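PDB 2AHR: putative pyrroline carboxylate reductase from Streptococcus pyogenes, which probably catalyses the NAD(P)H-dependent reduction of 1-pyrroline-5-carboxylate to L-proline, the last step of proline biosynthesis. Local coordinates for residues E[85-90]-E[109-114]. Sequence-based numbering, arbitrary orientation.
With NAP (NADP nicotinamide-adenine-dinucleotide phosphate), chain S.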
loop_
_atom_site.group_PDB
_atom_site.type_symbol
_atom_site.label_atom_id
_atom_site.label_comp_id
_atom_site.label_asym_id
_atom_site.label_seq_id
_atom_site.Cartn_x
_atom_site.Cartn_y
_atom_site.Cartn_z
ATOM N N PRO E 85 -34.696 -32.143 25.998
ATOM C CA PRO E 85 -33.396 -31.751 25.440
ATOM C C PRO E 85 -33.554 -30.679 24.349
ATOM O O PRO E 85 -34.587 -30.614 23.678
ATOM C CB PRO E 85 -32.859 -33.062 24.847
ATOM C CG PRO E 85 -33.577 -34.142 25.599
ATOM C CD PRO E 85 -34.955 -33.585 25.809
ATOM N N ILE E 86 -32.550 -29.822 24.207
ATOM C CA ILE E 86 -32.593 -28.738 23.235
ATOM C C ILE E 86 -31.351 -28.783 22.345
ATOM O O ILE E 86 -30.239 -29.048 22.821
ATOM C CB ILE E 86 -32.683 -27.359 23.944
ATOM C CG1 ILE E 86 -33.926 -27.285 24.838
ATOM C CG2 ILE E 86 -32.696 -26.205 22.947
ATOM C CD1 ILE E 86 -33.772 -26.295 25.995
ATOM N N ILE E 87 -31.560 -28.526 21.050
ATOM C CA ILE E 87 -30.479 -28.365 20.086
ATOM C C ILE E 87 -30.405 -26.913 19.648
ATOM O O ILE E 87 -31.389 -26.352 19.144
ATOM C CB ILE E 87 -30.677 -29.256 18.831
ATOM C CG1 ILE E 87 -30.805 -30.741 19.212
ATOM C CG2 ILE E 87 -29.539 -29.040 17.814
ATOM C CD1 ILE E 87 -31.502 -31.595 18.130
ATOM N N SER E 88 -29.234 -26.313 19.840
ATOM C CA SER E 88 -28.946 -24.979 19.318
ATOM C C SER E 88 -28.126 -25.070 18.046
ATOM O O SER E 88 -27.140 -25.834 17.973
ATOM C CB SER E 88 -28.205 -24.134 20.366
ATOM O OG SER E 88 -27.723 -22.902 19.832
HETATM N N MSE E 89 -28.515 -24.292 17.042
HETATM C CA MSE E 89 -27.709 -24.200 15.804
HETATM C C MSE E 89 -26.886 -22.893 15.717
HETATM O O MSE E 89 -26.197 -22.635 14.723
HETATM C CB MSE E 89 -28.573 -24.430 14.557
HETATM C CG MSE E 89 -29.392 -23.237 14.061
HETATM SE SE MSE E 89 -30.438 -23.595 12.585
HETATM C CE MSE E 89 -31.332 -25.012 13.214
ATOM N N ALA E 90 -26.939 -22.097 16.785
ATOM C CA ALA E 90 -26.426 -20.743 16.776
ATOM C C ALA E 90 -24.911 -20.701 16.895
ATOM O O ALA E 90 -24.326 -21.424 17.699
ATOM C CB ALA E 90 -27.052 -19.937 17.897
ATOM N N LEU E 109 -27.520 -29.802 23.256
ATOM C CA LEU E 109 -26.652 -30.109 22.125
ATOM C C LEU E 109 -26.450 -28.912 21.234
ATOM O O LEU E 109 -27.344 -28.071 21.090
ATOM C CB LEU E 109 -27.200 -31.281 21.300
ATOM C CG LEU E 109 -27.327 -32.601 22.059
ATOM C CD1 LEU E 109 -28.777 -32.813 22.493
ATOM C CD2 LEU E 109 -26.809 -33.764 21.239
ATOM N N ARG E 110 -25.259 -28.841 20.646
ATOM C CA ARG E 110 -24.978 -27.860 19.611
ATOM C C ARG E 110 -24.701 -28.518 18.260
ATOM O O ARG E 110 -23.953 -29.502 18.178
ATOM C CB ARG E 110 -23.766 -26.985 19.986
ATOM C CG ARG E 110 -24.048 -25.868 20.957
ATOM C CD ARG E 110 -22.777 -25.031 21.170
ATOM N NE ARG E 110 -22.505 -24.110 20.061
ATOM C CZ ARG E 110 -21.400 -23.371 19.960
ATOM N NH1 ARG E 110 -20.448 -23.446 20.889
ATOM N NH2 ARG E 110 -21.250 -22.550 18.932
ATOM N N ILE E 111 -25.290 -27.939 17.214
ATOM C CA ILE E 111 -24.942 -28.259 15.838
ATOM C C ILE E 111 -24.437 -27.022 15.070
ATOM O O ILE E 111 -24.798 -25.858 15.385
ATOM C CB ILE E 111 -26.119 -28.935 15.065
ATOM C CG1 ILE E 111 -27.315 -27.982 14.941
ATOM C CG2 ILE E 111 -26.491 -30.285 15.709
ATOM C CD1 ILE E 111 -28.453 -28.497 13.988
HETATM N N MSE E 112 -23.569 -27.268 14.091
HETATM C CA MSE E 112 -23.143 -26.215 13.173
HETATM C C MSE E 112 -23.324 -26.722 11.761
HETATM O O MSE E 112 -22.445 -27.390 11.239
HETATM C CB MSE E 112 -21.699 -25.742 13.428
HETATM C CG MSE E 112 -21.262 -24.496 12.578
HETATM SE SE MSE E 112 -22.554 -23.212 12.310
HETATM C CE MSE E 112 -22.713 -22.726 14.013
ATOM N N PRO E 113 -24.502 -26.442 11.169
ATOM C CA PRO E 113 -24.882 -26.805 9.805
ATOM C C PRO E 113 -24.519 -25.732 8.780
ATOM O O PRO E 113 -24.005 -24.666 9.144
ATOM C CB PRO E 113 -26.411 -26.957 9.906
ATOM C CG PRO E 113 -26.806 -25.903 10.945
ATOM C CD PRO E 113 -25.601 -25.763 11.887
ATOM N N ASN E 114 -24.778 -26.011 7.505
ATOM C CA ASN E 114 -24.631 -24.996 6.471
ATOM C C ASN E 114 -25.787 -25.053 5.466
ATOM O O ASN E 114 -26.661 -25.924 5.563
ATOM C CB ASN E 114 -23.236 -25.036 5.818
ATOM C CG ASN E 114 -22.983 -26.314 5.025
ATOM O OD1 ASN E 114 -23.903 -26.891 4.430
ATOM N ND2 ASN E 114 -21.736 -26.751 5.002
HETATM P PA NAP S . -32.492 -15.453 9.759
HETATM O O1A NAP S . -32.484 -13.985 10.007
HETATM O O2A NAP S . -32.649 -15.733 8.302
HETATM O O5B NAP S . -33.629 -16.223 10.614
HETATM C C5B NAP S . -33.965 -15.859 11.933
HETATM C C4B NAP S . -35.470 -16.055 12.095
HETATM O O4B NAP S . -35.868 -15.995 13.455
HETATM C C3B NAP S . -36.254 -14.988 11.333
HETATM O O3B NAP S . -37.071 -15.639 10.383
HETATM C C2B NAP S . -37.076 -14.257 12.383
HETATM O O2B NAP S . -38.428 -14.023 12.021
HETATM C C1B NAP S . -37.079 -15.257 13.532
HETATM N N9A NAP S . -37.326 -14.587 14.832
HETATM C C8A NAP S . -37.026 -13.290 15.185
HETATM N N7A NAP S . -37.442 -13.086 16.460
HETATM C C5A NAP S . -38.010 -14.228 16.925
HETATM C C6A NAP S . -38.606 -14.553 18.144
HETATM N N6A NAP S . -39.174 -13.574 18.845
HETATM N N1A NAP S . -39.104 -15.830 18.320
HETATM C C2A NAP S . -39.038 -16.762 17.298
HETATM N N3A NAP S . -38.459 -16.423 16.093
HETATM C C4A NAP S . -37.949 -15.177 15.907
HETATM O O3 NAP S . -31.144 -16.111 10.377
HETATM P PN NAP S . -30.481 -17.491 9.847
HETATM O O1N NAP S . -29.481 -17.122 8.803
HETATM O O2N NAP S . -31.517 -18.510 9.524
HETATM O O5D NAP S . -29.673 -17.967 11.163
HETATM C C5D NAP S . -30.322 -18.612 12.236
HETATM C C4D NAP S . -29.302 -19.371 13.082
HETATM O O4D NAP S . -28.578 -20.309 12.308
HETATM C C3D NAP S . -28.280 -18.426 13.705
HETATM O O3D NAP S . -28.196 -18.739 15.075
HETATM C C2D NAP S . -26.956 -18.705 13.005
HETATM O O2D NAP S . -25.873 -18.564 13.918
HETATM C C1D NAP S . -27.171 -20.137 12.469
HETATM N N1N NAP S . -26.513 -20.477 11.180
HETATM C C2N NAP S . -26.849 -19.829 10.007
HETATM C C3N NAP S . -26.238 -20.190 8.802
HETATM C C7N NAP S . -26.673 -19.590 7.498
HETATM O O7N NAP S . -26.044 -20.075 6.334
HETATM N N7N NAP S . -27.622 -18.646 7.459
HETATM C C4N NAP S . -25.286 -21.216 8.790
HETATM C C5N NAP S . -24.957 -21.873 9.968
HETATM C C6N NAP S . -25.584 -21.491 11.155
HETATM P P2B NAP S . -38.913 -12.879 10.984
HETATM O O1X NAP S . -40.429 -12.806 11.054
HETATM O O2X NAP S . -38.336 -11.545 11.399
HETATM O O3X NAP S . -38.473 -13.220 9.570
HETATM O O HOH W 1 -23.990 -24.064 17.421
#
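The carbonyl oxygen of S88 takes a hydrogen bond from I111 N (2.9 Å, N-H...O angle 169°) and a CA-H...O contact from R110. Two more backbone bonds, L109 N to I86 O and S88 N to L109 O, complete the parallel pairing of the strands. Past S88 the chain leaves the pairing, and a water bridges to A90. It accepts from R110 NE at 3.0 Å, in the guanidinium plane, and lies close enough to donate to A90 O or I111 O. The arginine also forms a salt bridge with E155. On the same face S88 OG, anti to its own N (chi1 171°), accepts from A90 N and forms an ST turn. The other face is apolar. I87 CG2 meets I111 CG1 at 3.8 Å, the two side chains crossing at a slant, and M89 CB rests on the same CG1. Back on the R110 side, M112, modelled as selenomethionine, folds back at chi2 and chi3. This places its CE 3.6 Å from M89 O and its selenium 3.6 Å from C5N of the NADP nicotinamide ring. M89, A90, M112 and P113, at and just past the C-terminal strand ends, line the NADP pocket, as in other Rossmann folds. Helix 95-102 links the strands as a beta-alpha-beta unit. Strand 63-66 flanks 86-88 in parallel, strand 122-128 runs antiparallel beside 108-112, helix 134-145 packs on I87, L109 and I111, and helix 158-185 meets R110 and M112.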